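Local coordinates for uncharacterized protein (PDB 3CPG), which probably binds pyridoxal 5'-phosphate in a TIM barrel and takes part in the homeostasis of this cofactor, at residues 28-32 and 263-267; 56-61 and 82-86; 136-142 and 161-166. All coordinates share one frame; numbering follows the deposited sequence.

Contact 1: 28-32 and 263-267; sequences GVHRV and VGTAI. With ACT (acetate ion), chain B.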
# COMPACT_ATOMS: atom_id res chain seq x y z
N GLY A 28 -1.64 11.33 16.26
CA GLY A 28 -2.42 10.66 15.23
C GLY A 28 -1.90 9.25 14.99
O GLY A 28 -2.68 8.29 14.93
N VAL A 29 -0.58 9.12 14.86
CA VAL A 29 0.03 7.82 14.63
C VAL A 29 -0.20 6.91 15.83
O VAL A 29 -0.53 5.74 15.67
CB VAL A 29 1.56 7.94 14.42
CG1 VAL A 29 2.19 6.55 14.39
CG2 VAL A 29 1.85 8.67 13.12
N HIS A 30 -0.03 7.44 17.03
CA HIS A 30 -0.22 6.64 18.23
C HIS A 30 -1.67 6.16 18.36
O HIS A 30 -1.90 5.01 18.72
CB HIS A 30 0.21 7.43 19.46
CG HIS A 30 1.69 7.66 19.53
ND1 HIS A 30 2.27 8.53 20.43
CD2 HIS A 30 2.71 7.11 18.82
CE1 HIS A 30 3.59 8.51 20.27
NE2 HIS A 30 3.88 7.66 19.30
N ARG A 31 -2.63 7.03 18.06
CA ARG A 31 -4.04 6.65 18.14
C ARG A 31 -4.35 5.54 17.15
O ARG A 31 -5.07 4.59 17.47
CB ARG A 31 -4.96 7.84 17.85
CG ARG A 31 -5.19 8.78 19.03
CD ARG A 31 -6.44 9.62 18.81
NE ARG A 31 -6.31 10.52 17.66
CZ ARG A 31 -5.61 11.65 17.67
NH1 ARG A 31 -4.97 12.02 18.77
NH2 ARG A 31 -5.55 12.40 16.58
N VAL A 32 -3.81 5.66 15.94
CA VAL A 32 -4.03 4.67 14.90
C VAL A 32 -3.39 3.34 15.28
O VAL A 32 -3.98 2.28 15.07
CB VAL A 32 -3.47 5.15 13.54
CG1 VAL A 32 -3.49 4.00 12.53
CG2 VAL A 32 -4.31 6.31 13.02
N VAL A 263 -3.68 4.41 5.93
CA VAL A 263 -4.28 5.50 6.68
C VAL A 263 -3.72 6.89 6.39
O VAL A 263 -2.51 7.11 6.43
CB VAL A 263 -4.15 5.22 8.20
CG1 VAL A 263 -4.93 6.26 8.99
CG2 VAL A 263 -4.65 3.81 8.51
N GLY A 264 -4.62 7.82 6.09
CA GLY A 264 -4.22 9.18 5.81
C GLY A 264 -4.77 10.16 6.84
O GLY A 264 -4.04 10.64 7.70
N THR A 265 -6.07 10.42 6.76
CA THR A 265 -6.74 11.36 7.66
C THR A 265 -6.55 11.13 9.16
O THR A 265 -6.31 12.07 9.91
CB THR A 265 -8.25 11.42 7.35
OG1 THR A 265 -8.43 11.76 5.97
CG2 THR A 265 -8.93 12.46 8.21
N ALA A 266 -6.65 9.88 9.60
CA ALA A 266 -6.51 9.58 11.02
C ALA A 266 -5.12 9.96 11.55
O ALA A 266 -4.94 10.14 12.75
CB ALA A 266 -6.78 8.11 11.29
N ILE A 267 -4.16 10.08 10.64
CA ILE A 267 -2.80 10.44 11.01
C ILE A 267 -2.51 11.92 10.83
O ILE A 267 -2.05 12.60 11.76
CB ILE A 267 -1.76 9.66 10.17
CG1 ILE A 267 -1.78 8.18 10.55
CG2 ILE A 267 -0.36 10.25 10.37
CD1 ILE A 267 -0.90 7.31 9.69
C ACT B . -7.91 7.99 4.84
O ACT B . -7.31 9.02 4.60
OXT ACT B . -7.40 7.12 5.53
CH3 ACT B . -9.29 7.78 4.26
O HOH W 1 -6.64 9.99 14.78

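Contact 2: 56-61 and 82-86; sequences TKTRDI and EVTAK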
# COMPACT_ATOMS: atom_id res chain seq x y z
N THR A 56 0.59 9.21 2.43
CA THR A 56 1.21 10.53 2.53
C THR A 56 0.89 11.58 1.48
O THR A 56 1.55 12.61 1.41
CB THR A 56 2.74 10.36 2.62
OG1 THR A 56 3.20 9.53 1.54
CG2 THR A 56 3.13 9.70 3.94
N LYS A 57 -0.14 11.34 0.67
CA LYS A 57 -0.50 12.30 -0.36
C LYS A 57 -0.75 13.68 0.23
O LYS A 57 -1.38 13.82 1.28
CB LYS A 57 -1.75 11.83 -1.11
CG LYS A 57 -2.98 11.64 -0.23
CD LYS A 57 -4.20 11.31 -1.07
CE LYS A 57 -5.44 11.14 -0.20
NZ LYS A 57 -6.67 10.90 -1.02
N THR A 58 -0.23 14.70 -0.47
CA THR A 58 -0.36 16.12 -0.09
C THR A 58 0.40 16.53 1.17
O THR A 58 0.31 17.68 1.60
CB THR A 58 -1.84 16.56 0.06
OG1 THR A 58 -2.35 16.13 1.33
CG2 THR A 58 -2.70 15.96 -1.05
N ARG A 59 1.14 15.61 1.77
CA ARG A 59 1.89 15.94 2.98
C ARG A 59 3.34 16.21 2.60
O ARG A 59 3.85 15.60 1.66
CB ARG A 59 1.82 14.78 3.98
CG ARG A 59 0.43 14.21 4.18
CD ARG A 59 -0.59 15.26 4.61
NE ARG A 59 -1.93 14.68 4.66
CZ ARG A 59 -3.01 15.30 5.11
NH1 ARG A 59 -2.94 16.54 5.57
NH2 ARG A 59 -4.18 14.67 5.10
N ASP A 60 4.00 17.12 3.30
CA ASP A 60 5.39 17.41 2.97
C ASP A 60 6.36 16.50 3.74
O ASP A 60 5.95 15.73 4.60
CB ASP A 60 5.75 18.88 3.22
CG ASP A 60 5.60 19.31 4.66
OD1 ASP A 60 5.86 18.50 5.57
OD2 ASP A 60 5.24 20.49 4.89
N ILE A 61 7.64 16.60 3.40
CA ILE A 61 8.67 15.79 4.03
C ILE A 61 8.69 15.91 5.55
O ILE A 61 8.86 14.91 6.25
CB ILE A 61 10.06 16.15 3.45
CG1 ILE A 61 10.11 15.75 1.97
CG2 ILE A 61 11.17 15.45 4.23
CD1 ILE A 61 11.45 16.02 1.28
N GLU A 82 4.25 13.34 -6.83
CA GLU A 82 4.60 13.57 -5.44
C GLU A 82 5.75 12.65 -5.05
O GLU A 82 6.57 12.98 -4.21
CB GLU A 82 3.39 13.34 -4.53
CG GLU A 82 2.32 14.42 -4.66
CD GLU A 82 1.31 14.36 -3.54
OE1 GLU A 82 1.72 14.40 -2.36
OE2 GLU A 82 0.09 14.28 -3.83
N VAL A 83 5.80 11.48 -5.68
CA VAL A 83 6.89 10.55 -5.41
C VAL A 83 8.19 11.23 -5.83
O VAL A 83 9.15 11.28 -5.07
CB VAL A 83 6.72 9.23 -6.20
CG1 VAL A 83 7.99 8.38 -6.09
CG2 VAL A 83 5.53 8.45 -5.67
N THR A 84 8.20 11.76 -7.05
CA THR A 84 9.40 12.42 -7.56
C THR A 84 9.78 13.66 -6.76
O THR A 84 10.95 13.92 -6.53
CB THR A 84 9.23 12.79 -9.05
OG1 THR A 84 8.19 13.77 -9.19
CG2 THR A 84 8.85 11.56 -9.86
N ALA A 85 8.79 14.41 -6.30
CA ALA A 85 9.06 15.62 -5.53
C ALA A 85 9.66 15.36 -4.15
O ALA A 85 10.52 16.12 -3.68
CB ALA A 85 7.79 16.45 -5.39
N LYS A 86 9.24 14.28 -3.50
CA LYS A 86 9.69 13.98 -2.14
C LYS A 86 10.71 12.86 -1.96
O LYS A 86 11.35 12.76 -0.91
CB LYS A 86 8.47 13.66 -1.27
CG LYS A 86 7.53 14.83 -1.01
CD LYS A 86 6.26 14.42 -0.27
CE LYS A 86 5.13 14.08 -1.24
NZ LYS A 86 3.86 13.73 -0.55

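Contact 3: 136-142 and 161-166; sequences DTIESVD and VGVLLE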
# COMPACT_ATOMS: atom_id res chain seq x y z
N ASP A 136 9.17 0.37 -4.05
CA ASP A 136 9.46 -1.06 -4.10
C ASP A 136 8.21 -1.88 -4.40
O ASP A 136 8.31 -3.04 -4.76
CB ASP A 136 10.10 -1.56 -2.80
CG ASP A 136 9.67 -0.78 -1.58
OD1 ASP A 136 8.48 -0.42 -1.47
OD2 ASP A 136 10.53 -0.55 -0.72
N THR A 137 7.05 -1.27 -4.24
CA THR A 137 5.80 -1.96 -4.52
C THR A 137 4.75 -1.02 -5.13
O THR A 137 4.53 0.08 -4.63
CB THR A 137 5.18 -2.59 -3.25
OG1 THR A 137 6.10 -3.53 -2.68
CG2 THR A 137 3.89 -3.32 -3.61
N ILE A 138 4.12 -1.47 -6.21
CA ILE A 138 3.06 -0.71 -6.86
C ILE A 138 1.76 -1.44 -6.52
O ILE A 138 1.46 -2.51 -7.07
CB ILE A 138 3.25 -0.68 -8.40
CG1 ILE A 138 4.55 0.05 -8.75
CG2 ILE A 138 2.05 0.00 -9.05
CD1 ILE A 138 4.93 -0.02 -10.22
N GLU A 139 0.97 -0.86 -5.61
CA GLU A 139 -0.27 -1.48 -5.16
C GLU A 139 -1.47 -1.34 -6.07
O GLU A 139 -2.50 -1.99 -5.85
CB GLU A 139 -0.66 -0.91 -3.79
CG GLU A 139 0.30 -1.24 -2.66
CD GLU A 139 -0.32 -0.98 -1.30
OE1 GLU A 139 -1.56 -0.96 -1.21
OE2 GLU A 139 0.44 -0.83 -0.32
N SER A 140 -1.35 -0.50 -7.10
CA SER A 140 -2.48 -0.23 -7.99
C SER A 140 -2.51 -0.93 -9.34
O SER A 140 -3.07 -0.40 -10.29
CB SER A 140 -2.55 1.28 -8.22
OG SER A 140 -1.31 1.73 -8.75
N VAL A 141 -1.92 -2.12 -9.44
CA VAL A 141 -1.94 -2.82 -10.72
C VAL A 141 -3.32 -3.45 -10.88
O VAL A 141 -3.67 -4.41 -10.20
CB VAL A 141 -0.84 -3.90 -10.76
CG1 VAL A 141 -0.78 -4.54 -12.14
CG2 VAL A 141 0.51 -3.26 -10.42
N ASP A 142 -4.11 -2.89 -11.80
CA ASP A 142 -5.48 -3.33 -12.01
C ASP A 142 -5.75 -4.11 -13.29
O ASP A 142 -6.91 -4.40 -13.61
CB ASP A 142 -6.42 -2.12 -11.95
CG ASP A 142 -6.13 -1.11 -13.05
OD1 ASP A 142 -4.96 -0.98 -13.46
OD2 ASP A 142 -7.07 -0.43 -13.50
N VAL A 161 10.19 -5.28 -9.41
CA VAL A 161 9.39 -4.41 -8.56
C VAL A 161 8.21 -5.20 -8.02
O VAL A 161 7.67 -6.07 -8.70
CB VAL A 161 8.88 -3.16 -9.35
CG1 VAL A 161 7.94 -3.59 -10.47
CG2 VAL A 161 8.19 -2.19 -8.39
N GLY A 162 7.83 -4.93 -6.78
CA GLY A 162 6.71 -5.64 -6.20
C GLY A 162 5.41 -5.06 -6.71
O GLY A 162 5.35 -3.88 -7.07
N VAL A 163 4.37 -5.88 -6.78
CA VAL A 163 3.07 -5.40 -7.23
C VAL A 163 1.95 -6.08 -6.46
O VAL A 163 2.09 -7.22 -6.02
CB VAL A 163 2.81 -5.67 -8.74
CG1 VAL A 163 3.84 -4.96 -9.60
CG2 VAL A 163 2.84 -7.17 -9.01
N LEU A 164 0.86 -5.35 -6.28
CA LEU A 164 -0.33 -5.91 -5.64
C LEU A 164 -1.39 -5.79 -6.72
O LEU A 164 -1.43 -4.80 -7.45
CB LEU A 164 -0.77 -5.10 -4.41
CG LEU A 164 0.18 -4.98 -3.22
CD1 LEU A 164 -0.60 -4.44 -2.02
CD2 LEU A 164 0.79 -6.33 -2.87
N LEU A 165 -2.22 -6.82 -6.86
CA LEU A 165 -3.29 -6.78 -7.84
C LEU A 165 -4.44 -6.03 -7.18
O LEU A 165 -4.95 -6.45 -6.14
CB LEU A 165 -3.74 -8.19 -8.22
CG LEU A 165 -5.03 -8.30 -9.04
CD1 LEU A 165 -4.92 -7.50 -10.34
CD2 LEU A 165 -5.32 -9.77 -9.33
N GLU A 166 -4.81 -4.90 -7.77
CA GLU A 166 -5.88 -4.07 -7.25
C GLU A 166 -7.20 -4.60 -7.78
O GLU A 166 -7.41 -4.66 -9.00
CB GLU A 166 -5.68 -2.63 -7.73
CG GLU A 166 -6.71 -1.64 -7.22
CD GLU A 166 -6.53 -0.28 -7.87
OE1 GLU A 166 -6.80 -0.16 -9.08
OE2 GLU A 166 -6.12 0.66 -7.17

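Contact 1: 28-32 and 263-267
Val32 sets one methyl, CG2, against the loop of residues 263-267, and Ala266, Ile267 and Val263 all meet that carbon. The setting is the seam of a TIM barrel of the alanine racemase N-terminal type: helix 19-42 leads into strand 51-55, strand 260-263 is the last of the chain and pairs with 51-55, and the loop that follows it packs against the helix. CG2 of Val32 meets CB of Ala266 at 3.5 Å and CG1 of Ile267 at 4.0 Å. With CG1 of Val32 anti to the backbone N (chi1 170°), the CG2 branch is the one turned onto Ala266, while the valine as a whole points end-on at Val263, CG2 lying 4.1 Å from Val263 CG1. Ile267 uses both its branches: CG1 goes to Val32, and CG2 passes slantwise over CG2 of Val29 at 3.9 Å. Leu52 and Ala54 of strand 51-55 lie against Val32 and Ile267 respectively, continuing the apolar layer toward the barrel wall.

The nearest pair of CA atoms is Gly28 and Ile267, 4.2 Å apart; the Ile267 carbonyl leaves no room on Gly28 for a beta carbon. On its far side the loop grips an acetate, probably from the crystallisation liquor, through the amides of Gly264 and Thr265, helped by Thr265 OG1, with Thr247 OG1 a further hydrogen-bond partner. Two adjacent N-H groups turned on an anion near Lys57 are consistent with a seat for the cofactor phosphate.

No direct hydrogen bond joins helix and loop, but a water does. Arg31 folds back so that one guanidinium face lies near Gly28 CA, which sits toward its rim, and Arg31 NE donates to the water at 2.9 Å, which in turn donates to Ala266 O at 2.7 Å.

Contact 2: 56-61 and 82-86
Glu82 reaches from helix 80-96 to the backbone of Thr58, where its OE1 accepts the N-H at 2.7 Å (N-H...O angle 155°) on the syn lone pair; a weak, longer bond from the same N-H goes to OE2. The glutamate chain is extended beyond CG, which lets it span the gap, and Arg79 pairs with OE2 to fix the rotation of the carboxylate. Lys86 CG starts anti to the carbonyl carbon, then the chain kinks at chi3 (-92°), carrying NZ toward Glu82, one turn earlier in the same helix: NZ bridges to Glu82 OE1 at 2.9 Å from the anti side, slightly out of the carboxylate plane. The same NZ donates to Arg59 O at 2.9 Å, in the carbonyl plane, and has a second acidic partner in Glu77. Nearer the backbone, Lys86 CG lies 4.0 Å from Ile61 CG1, the two chains antiparallel.

Glu82 and Lys86 together hold the type II turn from Thr56 to Arg59. Lys57 CB points away from the helix, yet lies 4.1 Å from Glu82 OE2. Lys57 is the predicted pyridoxal-phosphate lysine, in the loop after strand 51-55, as in YggS/PROSC relatives of the alanine racemase barrel.

Contact 3: 136-142 and 161-166
Val141 and Val163 make the apolar centre, the CG2 methyl of Val141 lying askew over CB of Val163 at 3.7 Å. Ile138 joins them more loosely, its CB 4.5 Å from Val163 CG1, and Ile150 of helix 144-157 covers both Ile138 and Val141. Away from this group, Leu164 and Glu139 run side by side in the same direction, with Leu164 CD1 tight against Glu139 CG at 3.4 Å.

Between these layers the two strands pair in parallel as the ends of a beta-alpha-beta crossover, strand 137-141, helix 144-157, strand 161-166, one of the repeating steps of the TIM barrel. Ile138 N donates to Gly162 O at 2.8 Å, and Leu164 N to Ile138 O at 3.0 Å. A beta bulge then shifts the register by one; the bond from Val141 N to Leu164 O is weak, but Glu166 N regains Val141 O at 2.7 Å.

In the Glu139 carboxylate, OE1 is hydrogen-bonded to Ser243 OG and OE2 to His118 ND1. With an alanine here, both would probably lose that partner, and Leu164 CD1 its flanking chain.

At the polar edge Glu166, CG anti to its N (chi1 -178°), lies alongside Asp142. The carboxylate planes stand 80° apart, with Asp142 OD2 4.4 Å from Glu166 OE1, and the latter is hydrogen-bonded to Gln122 NE2.

In the fold
All three contacts are largely buried, but contact 3 is the most central, its centre about 8 Å from that of the chain against about 15 Å for the others, with no touching residue exposed. It pairs two neighbouring strands of the barrel wall, chiefly by backbone bonds. Contacts 1 and 2 both involve loops that follow strands, one after 260-263 and one after 51-55, and those strands are themselves paired; the nearest atoms of contacts 1 and 2 are about 5 Å apart. Their chemistry differs: contact 1 is methyl packing with a water bridge, whereas contact 2 rests on a salt-bridged Glu-Lys pair that also bonds to backbone. Contact 1 spans most of the chain and brackets the other two.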